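Local structure of Tni2 (Pseudomonas fluorescens, 6B12) at residues R7-G12 and S30-V35; L55-P60 and S120-M125; R62-I67 and L80-G85; L103-Y108 and S127-Q132; M134-I139 and S148-R153. The protein is probably the immunity protein that binds the type VI secretion effector Tne2, a presumed NAD(P)-degrading toxin, and so protects the producing cell from it. All coordinates share one frame; numbering follows the deposited sequence.

Contact 1: R7-G12 and S30-V35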
# COMPACT_ATOMS: atom_id res chain seq x y z
N ARG C 7 -0.75 -5.55 -17.10
CA ARG C 7 -0.93 -6.45 -15.98
C ARG C 7 -2.22 -7.22 -16.21
O ARG C 7 -3.25 -6.62 -16.51
CB ARG C 7 -0.98 -5.67 -14.67
CG ARG C 7 0.39 -5.22 -14.21
CD ARG C 7 0.23 -4.06 -13.27
NE ARG C 7 -0.15 -2.85 -13.99
CZ ARG C 7 -0.85 -1.84 -13.46
NH1 ARG C 7 -1.26 -1.90 -12.20
NH2 ARG C 7 -1.12 -0.76 -14.19
N ILE C 8 -2.17 -8.54 -16.11
CA ILE C 8 -3.30 -9.38 -16.47
C ILE C 8 -3.86 -9.97 -15.18
O ILE C 8 -3.15 -10.65 -14.44
CB ILE C 8 -2.92 -10.47 -17.48
CG1 ILE C 8 -2.40 -9.85 -18.81
CG2 ILE C 8 -4.15 -11.28 -17.85
CD1 ILE C 8 -0.91 -9.71 -18.83
N ARG C 9 -5.11 -9.65 -14.89
CA ARG C 9 -5.77 -10.18 -13.69
C ARG C 9 -6.09 -11.66 -13.85
O ARG C 9 -6.16 -12.20 -14.95
CB ARG C 9 -7.05 -9.40 -13.43
CG ARG C 9 -6.81 -7.95 -13.03
CD ARG C 9 -8.03 -7.05 -13.32
NE ARG C 9 -9.33 -7.63 -12.99
CZ ARG C 9 -10.14 -7.18 -12.02
NH1 ARG C 9 -9.77 -6.17 -11.25
NH2 ARG C 9 -11.33 -7.75 -11.82
N GLU C 10 -6.30 -12.34 -12.71
CA GLU C 10 -6.69 -13.74 -12.77
C GLU C 10 -7.95 -13.94 -13.61
O GLU C 10 -8.13 -15.01 -14.20
CB GLU C 10 -6.91 -14.28 -11.35
CG GLU C 10 -7.25 -15.77 -11.30
CD GLU C 10 -7.57 -16.22 -9.87
OE1 GLU C 10 -6.71 -16.88 -9.24
OE2 GLU C 10 -8.67 -15.88 -9.39
N ASP C 11 -8.83 -12.94 -13.66
CA ASP C 11 -10.04 -13.08 -14.47
C ASP C 11 -9.84 -12.68 -15.93
O ASP C 11 -10.82 -12.68 -16.68
CB ASP C 11 -11.22 -12.29 -13.87
CG ASP C 11 -10.98 -10.77 -13.82
OD1 ASP C 11 -9.96 -10.27 -14.33
OD2 ASP C 11 -11.85 -10.08 -13.23
N GLY C 12 -8.63 -12.33 -16.33
CA GLY C 12 -8.34 -12.04 -17.73
C GLY C 12 -8.42 -10.57 -18.10
O GLY C 12 -7.94 -10.19 -19.19
N SER C 30 -14.24 -5.51 -9.88
CA SER C 30 -13.93 -5.79 -8.49
C SER C 30 -12.43 -5.97 -8.32
O SER C 30 -11.71 -6.16 -9.30
CB SER C 30 -14.67 -7.04 -8.03
OG SER C 30 -16.05 -6.78 -7.91
N PRO C 31 -11.93 -5.90 -7.09
CA PRO C 31 -10.52 -6.25 -6.85
C PRO C 31 -10.25 -7.67 -7.31
O PRO C 31 -11.08 -8.57 -7.14
CB PRO C 31 -10.37 -6.12 -5.33
CG PRO C 31 -11.43 -5.13 -4.94
CD PRO C 31 -12.59 -5.45 -5.85
N CYS C 32 -9.07 -7.87 -7.90
CA CYS C 32 -8.68 -9.20 -8.36
C CYS C 32 -7.17 -9.28 -8.37
O CYS C 32 -6.51 -8.31 -8.74
CB CYS C 32 -9.25 -9.49 -9.75
SG CYS C 32 -9.08 -11.18 -10.34
N ARG C 33 -6.61 -10.44 -8.00
CA ARG C 33 -5.16 -10.60 -8.10
C ARG C 33 -4.69 -10.47 -9.55
O ARG C 33 -5.39 -10.84 -10.50
CB ARG C 33 -4.70 -11.95 -7.52
CG ARG C 33 -5.00 -13.22 -8.35
CD ARG C 33 -5.67 -14.35 -7.49
NE ARG C 33 -4.87 -14.78 -6.34
CZ ARG C 33 -4.51 -16.04 -6.07
NH1 ARG C 33 -3.78 -16.30 -4.99
NH2 ARG C 33 -4.88 -17.04 -6.85
N VAL C 34 -3.49 -9.94 -9.69
CA VAL C 34 -2.78 -9.88 -10.95
C VAL C 34 -1.84 -11.08 -10.99
O VAL C 34 -1.05 -11.28 -10.07
CB VAL C 34 -2.01 -8.57 -11.08
CG1 VAL C 34 -0.99 -8.60 -12.27
CG2 VAL C 34 -3.00 -7.43 -11.24
N VAL C 35 -1.96 -11.88 -12.05
CA VAL C 35 -1.14 -13.08 -12.17
C VAL C 35 -0.05 -12.94 -13.21
O VAL C 35 0.81 -13.83 -13.30
CB VAL C 35 -2.01 -14.32 -12.47
CG1 VAL C 35 -2.98 -14.58 -11.29
CG2 VAL C 35 -2.79 -14.15 -13.79
O HOH W 1 -6.88 -5.95 -10.49
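C32 CB rests over the centre of one face of the R9 guanidinium, 3.3 Å above its plane, while the rim of the same group is occupied by oxygens. S30 O is met end-on: R9 NH1 reaches it at 2.8 Å, almost in line with the carbonyl, and NH2 makes a second, more bent bond to the same atom. Along the other edge D11 is gripped side-on, NE to OD1 and NH2 to OD2, each bond nearly straight and close to the guanidinium plane. Three protein oxygens at the edge and one covered face together should fix the rotation of the arginine firmly. The R33 guanidinium has a simpler setting: E10 OE1 lies at its edge, 3.0 Å from R33 NH2 in a salt bridge, with the carboxylate and guanidinium planes 76° apart.

These side chains surround the point where strand 5-9 ends beside the start of strand 34-41. R9 and V34 form an antiparallel non-hydrogen-bonded pair with CA atoms 4.1 Å apart, and a type I turn from R9 to G12 then leads the chain away. Two backbone bonds flank the pair, V35 N to I8 O at 2.9 Å and E10 N to R33 O at 2.8 Å. A water links R9 NH1 to C32 O. C32 also makes backbone hydrogen bonds to the chain of another protein, whose backbone packs on R9 and P31, so this corner of the sheet lies at the interface. With SG anti to the backbone N, chi1 -171°, C32 directs its sulfur to the turn, 3.8 Å from D11 N.

Contact 2: L55-P60 and S120-M125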
# COMPACT_ATOMS: atom_id res chain seq x y z
N LEU C 55 2.42 -7.82 -7.63
CA LEU C 55 2.18 -6.40 -7.79
C LEU C 55 3.39 -5.87 -8.54
O LEU C 55 4.51 -6.07 -8.09
CB LEU C 55 2.03 -5.73 -6.41
CG LEU C 55 1.54 -4.30 -6.29
CD1 LEU C 55 0.11 -4.11 -6.87
CD2 LEU C 55 1.56 -3.93 -4.81
N ALA C 56 3.15 -5.25 -9.70
CA ALA C 56 4.26 -4.85 -10.57
C ALA C 56 4.14 -3.38 -10.93
O ALA C 56 3.03 -2.90 -11.22
CB ALA C 56 4.28 -5.66 -11.89
N ILE C 57 5.27 -2.67 -10.91
CA ILE C 57 5.33 -1.30 -11.42
C ILE C 57 6.53 -1.19 -12.35
O ILE C 57 7.49 -1.96 -12.26
CB ILE C 57 5.44 -0.23 -10.30
CG1 ILE C 57 6.66 -0.51 -9.42
CG2 ILE C 57 4.14 -0.17 -9.47
CD1 ILE C 57 7.15 0.71 -8.64
N VAL C 58 6.45 -0.26 -13.27
CA VAL C 58 7.62 0.11 -14.06
C VAL C 58 8.32 1.24 -13.31
O VAL C 58 7.70 2.27 -13.01
CB VAL C 58 7.23 0.53 -15.48
CG1 VAL C 58 8.45 1.05 -16.22
CG2 VAL C 58 6.58 -0.67 -16.24
N VAL C 59 9.59 1.04 -12.98
CA VAL C 59 10.37 2.10 -12.33
C VAL C 59 10.45 3.28 -13.28
O VAL C 59 10.48 3.08 -14.51
CB VAL C 59 11.76 1.56 -11.96
CG1 VAL C 59 12.63 2.62 -11.27
CG2 VAL C 59 11.61 0.29 -11.07
N PRO C 60 10.42 4.54 -12.81
CA PRO C 60 10.33 5.66 -13.77
C PRO C 60 11.51 5.78 -14.72
O PRO C 60 11.37 6.48 -15.73
CB PRO C 60 10.19 6.89 -12.86
CG PRO C 60 9.49 6.31 -11.63
CD PRO C 60 10.19 4.99 -11.44
N SER C 120 15.45 6.49 -11.34
CA SER C 120 15.77 5.11 -10.97
C SER C 120 15.22 4.73 -9.59
O SER C 120 15.24 3.55 -9.26
CB SER C 120 17.28 4.90 -10.97
OG SER C 120 17.90 5.66 -9.94
N ILE C 121 14.72 5.68 -8.81
CA ILE C 121 14.26 5.42 -7.45
C ILE C 121 12.77 5.11 -7.46
O ILE C 121 11.98 5.86 -8.05
CB ILE C 121 14.54 6.61 -6.52
CG1 ILE C 121 16.05 6.87 -6.44
CG2 ILE C 121 14.00 6.34 -5.11
CD1 ILE C 121 16.44 8.20 -5.75
N PHE C 122 12.38 4.03 -6.77
CA PHE C 122 10.97 3.75 -6.51
C PHE C 122 10.80 3.55 -5.00
O PHE C 122 11.78 3.46 -4.25
CB PHE C 122 10.47 2.53 -7.29
CG PHE C 122 11.11 1.23 -6.86
CD1 PHE C 122 12.34 0.84 -7.37
CD2 PHE C 122 10.45 0.41 -5.95
CE1 PHE C 122 12.92 -0.36 -6.98
CE2 PHE C 122 11.03 -0.80 -5.53
CZ PHE C 122 12.25 -1.20 -6.04
N THR C 123 9.55 3.52 -4.57
CA THR C 123 9.23 3.41 -3.14
C THR C 123 8.36 2.19 -2.90
O THR C 123 7.36 1.99 -3.59
CB THR C 123 8.48 4.66 -2.66
OG1 THR C 123 9.29 5.83 -2.87
CG2 THR C 123 8.17 4.54 -1.17
N CYS C 124 8.70 1.41 -1.87
CA CYS C 124 7.83 0.31 -1.47
C CYS C 124 7.59 0.42 0.02
O CYS C 124 8.51 0.77 0.79
CB CYS C 124 8.46 -1.04 -1.84
SG CYS C 124 7.32 -2.45 -1.74
N MSE C 125 6.35 0.20 0.41
CA MSE C 125 5.93 0.36 1.80
C MSE C 125 6.18 -0.96 2.52
O MSE C 125 5.78 -2.01 2.04
CB MSE C 125 4.46 0.79 1.86
CG MSE C 125 4.15 2.03 1.04
SE MSE C 125 5.26 3.58 1.55
CE MSE C 125 4.69 3.56 3.38
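V59 and F122 meet through one methyl and the ring carbon CD1: V59 CG2 stands 3.8 Å from F122 CD1, the two side chains crossing at a slant. The other methyl of V59 serves a different neighbour. CG1 is anti to the backbone N, chi1 180°, and this places it 3.4 Å from S120 O, against the carbonyl that precedes strand 121-128. V59 therefore forks over the beginning of that strand, with one branch on polar backbone and one on the aromatic ring. I57 holds CG1, the root of its CD1, between its backbone N and carbonyl carbon, chi1 57°, and CD1 ends 4.0 Å from F122 CB. P60 adds a ring carbon, CD, 3.9 Å from I121 O. V59 and F122 come no nearer than 6.1 Å between CA atoms, so no backbone-to-backbone bond forms; side chains reach across, to other side chains and to carbonyl oxygens.

The contact brings strand 54-58, outermost within this chain in the four-stranded antiparallel sheet, and the residues at its end, V59 and P60, against strand 121-128 from the middle of the C-terminal sheet. A66 of strand 64-70 also lies on F122, F111 of strand 102-112 borders I57, and I139 of strand 134-140 packs beside F122.

Contact 3: R62-I67 and L80-G85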
# COMPACT_ATOMS: atom_id res chain seq x y z
N ARG C 62 12.18 3.55 -16.72
CA ARG C 62 11.68 2.74 -17.84
C ARG C 62 12.66 1.65 -18.25
O ARG C 62 12.65 1.20 -19.40
CB ARG C 62 11.31 3.59 -19.06
CG ARG C 62 10.41 4.76 -18.76
CD ARG C 62 9.10 4.34 -18.21
NE ARG C 62 8.35 3.49 -19.14
CZ ARG C 62 7.13 3.04 -18.89
NH1 ARG C 62 6.53 3.37 -17.74
NH2 ARG C 62 6.50 2.25 -19.76
N GLN C 63 13.49 1.18 -17.32
CA GLN C 63 14.38 0.08 -17.67
C GLN C 63 14.53 -0.90 -16.52
O GLN C 63 15.40 -1.79 -16.58
CB GLN C 63 15.75 0.63 -18.13
CG GLN C 63 16.47 1.57 -17.16
CD GLN C 63 17.47 2.43 -17.92
OE1 GLN C 63 18.57 1.98 -18.25
NE2 GLN C 63 17.07 3.65 -18.24
N HIS C 64 13.70 -0.76 -15.50
CA HIS C 64 13.55 -1.76 -14.46
C HIS C 64 12.08 -1.89 -14.13
O HIS C 64 11.29 -0.95 -14.28
CB HIS C 64 14.33 -1.38 -13.19
CG HIS C 64 15.80 -1.25 -13.42
ND1 HIS C 64 16.41 -0.05 -13.69
CD2 HIS C 64 16.78 -2.18 -13.41
CE1 HIS C 64 17.70 -0.24 -13.82
NE2 HIS C 64 17.96 -1.53 -13.67
N LEU C 65 11.72 -3.07 -13.63
CA LEU C 65 10.42 -3.28 -13.01
C LEU C 65 10.65 -3.64 -11.55
O LEU C 65 11.64 -4.30 -11.21
CB LEU C 65 9.65 -4.39 -13.71
CG LEU C 65 9.38 -4.05 -15.20
CD1 LEU C 65 10.37 -4.82 -16.06
CD2 LEU C 65 7.95 -4.38 -15.56
N ALA C 66 9.77 -3.17 -10.69
CA ALA C 66 9.75 -3.65 -9.31
C ALA C 66 8.57 -4.59 -9.20
O ALA C 66 7.45 -4.23 -9.58
CB ALA C 66 9.63 -2.50 -8.32
N ILE C 67 8.82 -5.79 -8.68
CA ILE C 67 7.82 -6.85 -8.66
C ILE C 67 7.69 -7.32 -7.23
O ILE C 67 8.65 -7.86 -6.68
CB ILE C 67 8.24 -8.04 -9.55
CG1 ILE C 67 8.62 -7.62 -10.98
CG2 ILE C 67 7.13 -9.08 -9.52
CD1 ILE C 67 7.49 -7.12 -11.74
N LEU C 80 10.14 -8.83 -2.60
CA LEU C 80 10.32 -7.75 -3.58
C LEU C 80 11.54 -8.01 -4.44
O LEU C 80 12.63 -8.27 -3.91
CB LEU C 80 10.45 -6.42 -2.85
CG LEU C 80 10.73 -5.20 -3.73
CD1 LEU C 80 9.58 -4.93 -4.73
CD2 LEU C 80 11.03 -3.99 -2.83
N TYR C 81 11.37 -7.91 -5.76
CA TYR C 81 12.45 -8.06 -6.72
C TYR C 81 12.50 -6.83 -7.62
O TYR C 81 11.46 -6.25 -7.93
CB TYR C 81 12.26 -9.28 -7.62
CG TYR C 81 12.20 -10.58 -6.86
CD1 TYR C 81 13.36 -11.27 -6.54
CD2 TYR C 81 10.97 -11.09 -6.43
CE1 TYR C 81 13.30 -12.47 -5.83
CE2 TYR C 81 10.90 -12.27 -5.72
CZ TYR C 81 12.07 -12.96 -5.42
OH TYR C 81 12.01 -14.15 -4.72
N VAL C 82 13.70 -6.47 -8.04
CA VAL C 82 13.91 -5.53 -9.14
C VAL C 82 14.38 -6.35 -10.33
O VAL C 82 15.39 -7.04 -10.25
CB VAL C 82 14.94 -4.45 -8.78
CG1 VAL C 82 15.25 -3.57 -10.01
CG2 VAL C 82 14.40 -3.60 -7.65
N VAL C 83 13.64 -6.27 -11.43
CA VAL C 83 13.92 -7.06 -12.62
C VAL C 83 14.38 -6.11 -13.72
O VAL C 83 13.79 -5.04 -13.90
CB VAL C 83 12.67 -7.84 -13.07
CG1 VAL C 83 12.95 -8.65 -14.31
CG2 VAL C 83 12.14 -8.74 -11.92
N SER C 84 15.43 -6.48 -14.42
CA SER C 84 15.89 -5.64 -15.52
C SER C 84 14.85 -5.63 -16.65
O SER C 84 14.04 -6.53 -16.80
CB SER C 84 17.24 -6.16 -16.05
OG SER C 84 17.12 -7.45 -16.61
N GLY C 85 14.88 -4.56 -17.45
CA GLY C 85 13.91 -4.47 -18.54
C GLY C 85 14.04 -5.60 -19.54
O GLY C 85 13.04 -6.03 -20.14
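Strands 64-67 and 80-84 run antiparallel as the two arms of a beta hairpin, their axes approaching to 4.6 Å with 158° between the N-to-C directions. L65 with V83 and I67 with Y81 are hydrogen-bonded pairs, each closed by two reciprocal bonds. Those of the first pair are nearly straight and lie in the carbonyl planes, with V83 N 2.8 Å from L65 O. A66 with V82 and H64 with S84 are non-hydrogen-bonded pairs, bringing CA atoms of A66 and V82 to 4.6 Å. At the open end the pattern distorts: G85 N still reaches Q63 O at 2.9 Å, but it approaches from above the carbonyl plane.

L65, I67, Y81 and V83 share one face of the sheet. There I67 CG1 and V83 CG2 touch at 3.8 Å, crossing between diagonal positions. A66 and V82 point to the other face, where F122 of the C-terminal sheet packs on both. H64 turns its CG beside its own backbone N, chi1 -61°, which swings the ring across V82, H64 CD2 4.0 Å from V82 CG1; CB is equally near that methyl. Its ND1 is hydrogen-bonded outside the hairpin, to D61. At the far end L80 curls one methyl back over the neighbouring strand, where L80 CD1 stands 3.6 Å from I67 O.

Contact 4: L103-Y108 and S127-Q132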
# COMPACT_ATOMS: atom_id res chain seq x y z
N LEU C 103 18.08 -5.12 13.80
CA LEU C 103 17.73 -5.82 12.56
C LEU C 103 16.26 -6.24 12.63
O LEU C 103 15.87 -7.03 13.51
CB LEU C 103 18.67 -7.01 12.37
CG LEU C 103 18.80 -7.72 11.02
CD1 LEU C 103 19.00 -6.70 9.90
CD2 LEU C 103 20.00 -8.66 11.12
N GLU C 104 15.43 -5.69 11.75
CA GLU C 104 13.98 -5.86 11.81
C GLU C 104 13.48 -6.60 10.59
O GLU C 104 13.61 -6.11 9.46
CB GLU C 104 13.27 -4.51 11.91
CG GLU C 104 13.67 -3.73 13.14
CD GLU C 104 12.96 -4.22 14.39
OE1 GLU C 104 12.26 -5.27 14.33
OE2 GLU C 104 13.11 -3.56 15.43
N ALA C 105 12.86 -7.77 10.81
CA ALA C 105 12.19 -8.44 9.71
C ALA C 105 10.88 -7.73 9.35
O ALA C 105 10.26 -7.04 10.17
CB ALA C 105 11.89 -9.90 10.07
N GLY C 106 10.43 -7.93 8.12
CA GLY C 106 9.18 -7.33 7.73
C GLY C 106 8.76 -7.81 6.36
O GLY C 106 9.35 -8.73 5.79
N ILE C 107 7.70 -7.19 5.85
CA ILE C 107 7.10 -7.60 4.57
C ILE C 107 6.82 -6.36 3.73
O ILE C 107 6.11 -5.45 4.19
CB ILE C 107 5.80 -8.41 4.77
CG1 ILE C 107 6.02 -9.62 5.68
CG2 ILE C 107 5.24 -8.92 3.41
CD1 ILE C 107 4.72 -10.33 6.04
N TYR C 108 7.32 -6.34 2.50
CA TYR C 108 6.90 -5.29 1.57
C TYR C 108 5.44 -5.50 1.18
O TYR C 108 4.99 -6.63 0.95
CB TYR C 108 7.80 -5.30 0.34
CG TYR C 108 9.18 -4.78 0.64
CD1 TYR C 108 9.38 -3.43 0.95
CD2 TYR C 108 10.28 -5.62 0.64
CE1 TYR C 108 10.67 -2.93 1.23
CE2 TYR C 108 11.60 -5.12 0.92
CZ TYR C 108 11.75 -3.77 1.20
OH TYR C 108 13.00 -3.26 1.48
N SER C 127 6.06 -3.29 6.05
CA SER C 127 5.39 -3.52 7.33
C SER C 127 6.35 -4.27 8.24
O SER C 127 6.67 -5.44 7.98
CB SER C 127 4.10 -4.31 7.12
OG SER C 127 3.39 -4.42 8.35
N ARG C 128 6.79 -3.61 9.32
CA ARG C 128 7.74 -4.22 10.25
C ARG C 128 7.05 -5.36 11.00
O ARG C 128 5.96 -5.19 11.53
CB ARG C 128 8.26 -3.17 11.23
CG ARG C 128 9.23 -3.70 12.27
CD ARG C 128 9.99 -2.55 12.91
NE ARG C 128 9.15 -1.70 13.75
CZ ARG C 128 9.57 -0.58 14.34
NH1 ARG C 128 10.83 -0.16 14.16
NH2 ARG C 128 8.74 0.14 15.06
N GLN C 129 7.68 -6.53 11.02
CA GLN C 129 6.97 -7.72 11.48
C GLN C 129 6.56 -7.61 12.94
O GLN C 129 5.47 -8.05 13.32
CB GLN C 129 7.85 -8.95 11.25
CG GLN C 129 7.29 -10.25 11.79
CD GLN C 129 8.38 -11.27 12.04
OE1 GLN C 129 8.97 -11.81 11.10
NE2 GLN C 129 8.68 -11.53 13.31
N ARG C 130 7.40 -7.00 13.78
CA ARG C 130 7.17 -7.14 15.22
C ARG C 130 5.99 -6.30 15.69
O ARG C 130 5.33 -6.67 16.68
CB ARG C 130 8.44 -6.80 15.99
CG ARG C 130 8.65 -5.34 16.31
CD ARG C 130 9.87 -5.18 17.23
NE ARG C 130 10.60 -3.96 16.92
CZ ARG C 130 10.27 -2.77 17.39
NH1 ARG C 130 9.23 -2.65 18.20
NH2 ARG C 130 10.99 -1.70 17.07
N ASP C 131 5.67 -5.20 15.01
CA ASP C 131 4.59 -4.33 15.46
C ASP C 131 3.73 -3.80 14.33
O ASP C 131 2.84 -2.98 14.60
CB ASP C 131 5.14 -3.15 16.28
CG ASP C 131 6.08 -2.24 15.47
OD1 ASP C 131 6.40 -2.55 14.30
OD2 ASP C 131 6.48 -1.20 16.03
N GLN C 132 3.97 -4.23 13.09
CA GLN C 132 3.27 -3.79 11.88
C GLN C 132 3.40 -2.29 11.63
O GLN C 132 2.57 -1.70 10.93
CB GLN C 132 1.79 -4.19 11.90
CG GLN C 132 1.54 -5.68 12.14
CD GLN C 132 2.17 -6.56 11.08
OE1 GLN C 132 1.97 -6.36 9.88
NE2 GLN C 132 2.96 -7.54 11.52
O HOH W 2 10.40 -6.77 12.98
O HOH W 3 13.75 -1.04 15.30
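E104 and R130 carry the charged part of this contact, which lies at the open end of the beta hairpin formed by strands 102-112 and 121-128. R130 CG sits between its backbone N and carbonyl carbon, chi1 86°, sending the chain toward E104, where it grips one oxygen side-on: R130 NE meets E104 OE2 at 2.9 Å, NH2 reaches the same atom at 3.3 Å, and both come from one face of the carboxylate. R128 holds D131 in another side-on pair, NE to OD1 at 2.9 Å and NH2 to OD2. The two guanidinium groups overlap, with R130 NH2 over the centre of the R128 plane; the carboxylates on their rims probably offset the repulsion.

Among the backbone bonds, I107 and S127 form a hydrogen-bonded antiparallel pair, with S127 N 2.9 Å from I107 O. One step further Q129 N donates to A105 O at 2.8 Å. Between these lie G106 and R128, a non-hydrogen-bonded pair so close that G106 CA is 3.2 Å from S127 O.

Van der Waals contact is modest: the R128 stem passes E104, its CD 3.9 Å from E104 CB, while Q129 CB rests on the A105 carbonyl. A water bridges the two segments, donating to both E104 OE1 and A105 O and accepting from R130 N, 3.1 Å away.

Contact 5: M134-I139 and S148-R153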
# COMPACT_ATOMS: atom_id res chain seq x y z
N MSE C 134 4.64 0.92 9.71
CA MSE C 134 4.90 1.09 8.29
C MSE C 134 6.11 1.96 8.07
O MSE C 134 6.30 2.98 8.76
CB MSE C 134 3.70 1.73 7.57
CG MSE C 134 2.38 0.98 7.70
SE MSE C 134 2.49 -0.82 6.95
CE MSE C 134 3.39 -0.42 5.27
N PHE C 135 6.93 1.57 7.11
CA PHE C 135 8.11 2.33 6.75
C PHE C 135 8.10 2.55 5.25
O PHE C 135 7.79 1.63 4.49
CB PHE C 135 9.39 1.64 7.16
CG PHE C 135 9.59 1.61 8.63
CD1 PHE C 135 8.92 0.69 9.41
CD2 PHE C 135 10.42 2.53 9.23
CE1 PHE C 135 9.08 0.68 10.79
CE2 PHE C 135 10.60 2.52 10.61
CZ PHE C 135 9.93 1.60 11.38
N ARG C 136 8.42 3.76 4.85
CA ARG C 136 8.65 4.07 3.44
C ARG C 136 10.09 3.71 3.10
O ARG C 136 11.02 4.21 3.76
CB ARG C 136 8.38 5.55 3.19
CG ARG C 136 8.94 6.03 1.87
CD ARG C 136 8.68 7.51 1.69
NE ARG C 136 9.48 8.04 0.59
CZ ARG C 136 9.45 9.30 0.20
NH1 ARG C 136 8.64 10.17 0.82
NH2 ARG C 136 10.20 9.70 -0.81
N VAL C 137 10.28 2.84 2.11
CA VAL C 137 11.61 2.38 1.71
C VAL C 137 11.84 2.81 0.27
O VAL C 137 11.18 2.32 -0.65
CB VAL C 137 11.76 0.86 1.88
CG1 VAL C 137 13.22 0.43 1.54
CG2 VAL C 137 11.41 0.45 3.30
N ASP C 138 12.76 3.73 0.08
CA ASP C 138 13.15 4.17 -1.25
C ASP C 138 14.33 3.33 -1.72
O ASP C 138 15.28 3.12 -0.97
CB ASP C 138 13.53 5.65 -1.24
CG ASP C 138 12.32 6.58 -1.13
OD1 ASP C 138 11.18 6.10 -0.94
OD2 ASP C 138 12.51 7.80 -1.24
N ILE C 139 14.25 2.87 -2.96
CA ILE C 139 15.17 1.88 -3.52
C ILE C 139 15.66 2.39 -4.87
O ILE C 139 14.86 2.84 -5.68
CB ILE C 139 14.48 0.51 -3.66
CG1 ILE C 139 14.06 0.00 -2.26
CG2 ILE C 139 15.39 -0.52 -4.35
CD1 ILE C 139 12.84 -0.92 -2.28
N SER C 148 16.96 4.80 1.33
CA SER C 148 16.59 5.33 2.64
C SER C 148 15.34 4.65 3.15
O SER C 148 14.54 4.10 2.38
CB SER C 148 16.35 6.83 2.59
OG SER C 148 15.32 7.08 1.66
N ILE C 149 15.17 4.72 4.47
CA ILE C 149 14.00 4.22 5.16
C ILE C 149 13.46 5.32 6.06
O ILE C 149 14.23 5.98 6.75
CB ILE C 149 14.33 2.96 5.99
CG1 ILE C 149 14.99 1.88 5.13
CG2 ILE C 149 13.09 2.43 6.66
CD1 ILE C 149 15.87 0.89 5.96
N GLN C 150 12.14 5.53 6.04
CA GLN C 150 11.53 6.53 6.90
C GLN C 150 10.27 5.95 7.51
O GLN C 150 9.48 5.32 6.81
CB GLN C 150 11.12 7.82 6.16
CG GLN C 150 12.09 8.38 5.17
CD GLN C 150 11.39 9.27 4.15
OE1 GLN C 150 11.68 9.22 2.96
NE2 GLN C 150 10.43 10.08 4.63
N HIS C 151 10.09 6.19 8.81
CA HIS C 151 8.85 5.81 9.47
C HIS C 151 7.68 6.49 8.79
O HIS C 151 7.74 7.69 8.47
CB HIS C 151 8.92 6.19 10.96
CG HIS C 151 8.05 5.36 11.84
ND1 HIS C 151 6.85 4.83 11.43
CD2 HIS C 151 8.22 4.96 13.13
CE1 HIS C 151 6.30 4.15 12.42
NE2 HIS C 151 7.11 4.21 13.46
N SER C 152 6.61 5.74 8.54
CA SER C 152 5.41 6.25 7.90
C SER C 152 4.19 5.91 8.74
O SER C 152 4.27 5.19 9.74
CB SER C 152 5.24 5.69 6.48
OG SER C 152 4.23 6.39 5.78
N ARG C 153 3.04 6.43 8.33
CA ARG C 153 1.78 6.17 9.01
C ARG C 153 0.62 6.38 8.04
O ARG C 153 0.81 6.38 6.82
CB ARG C 153 1.61 7.06 10.24
OXT ARG C 153 -0.53 6.56 8.46
O HOH W 4 3.13 3.24 11.06
O HOH W 5 12.52 6.62 2.63
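F135 sets its CG beside the backbone N, chi1 -70°, whereas H151 sets its own anti to the backbone N, chi1 -154°, and these two choices bring the rings into a face-to-face stack. The centroids are 4.7 Å apart with planes inclined by 24°, and F135 CZ sits over the centre of the imidazole face. I149 extends the apolar patch, its CG2 3.7 Å from F135 CD2. On the reverse side of the sheet R136 is fully stretched to NE and lies alongside Q150, both pointing the same way. Q150 OE1 hangs 3.4 Å above the guanidinium plane toward its rim, a placement that gives no hydrogen bond to NE. The edge of that group belongs to D138, gripped side-on with NE to OD1 at 3.0 Å and NH2 to OD2.

The backbones form an antiparallel hairpin. R136 and Q150 are a hydrogen-bonded pair, R136 N reaching Q150 O at 2.7 Å, and D138 N donates to S148 O at 2.9 Å.

Strand 145-152 is an outermost strand of this sheet within the chain, and strand 134-140 separates it from 121-128. T123 of strand 121-128 hydrogen-bonds D138; F114, from the connection before that strand, makes a cation-pi contact with R136. Strand 96-99 supplies I99 against F135 and L97 against I149.

From the N terminus, contact 1 closes first, drawing strand 5-9 to strand 34-41 around a loop that holds helix 21-26. Contact 2 closes a long loop between strand 54-58 and strand 121-128, bringing two sheets together. Contact 3, the 64-70/78-84 hairpin, is nested within it and hydrogen-bonds to its first strand. Contact 4 crosses contact 2, since 103-108 lies inside the loop closed by contact 2 while its partner 127-132 lies beyond. Contact 5 follows in series and closes the last hairpin. R7 touches A56, joining the N-terminal sheet to the four-stranded one, and L80 of contact 3 packs on Y108 of contact 4 and I139 of contact 5. Contacts 1 and 5 lie on opposite sides of the chain's centre.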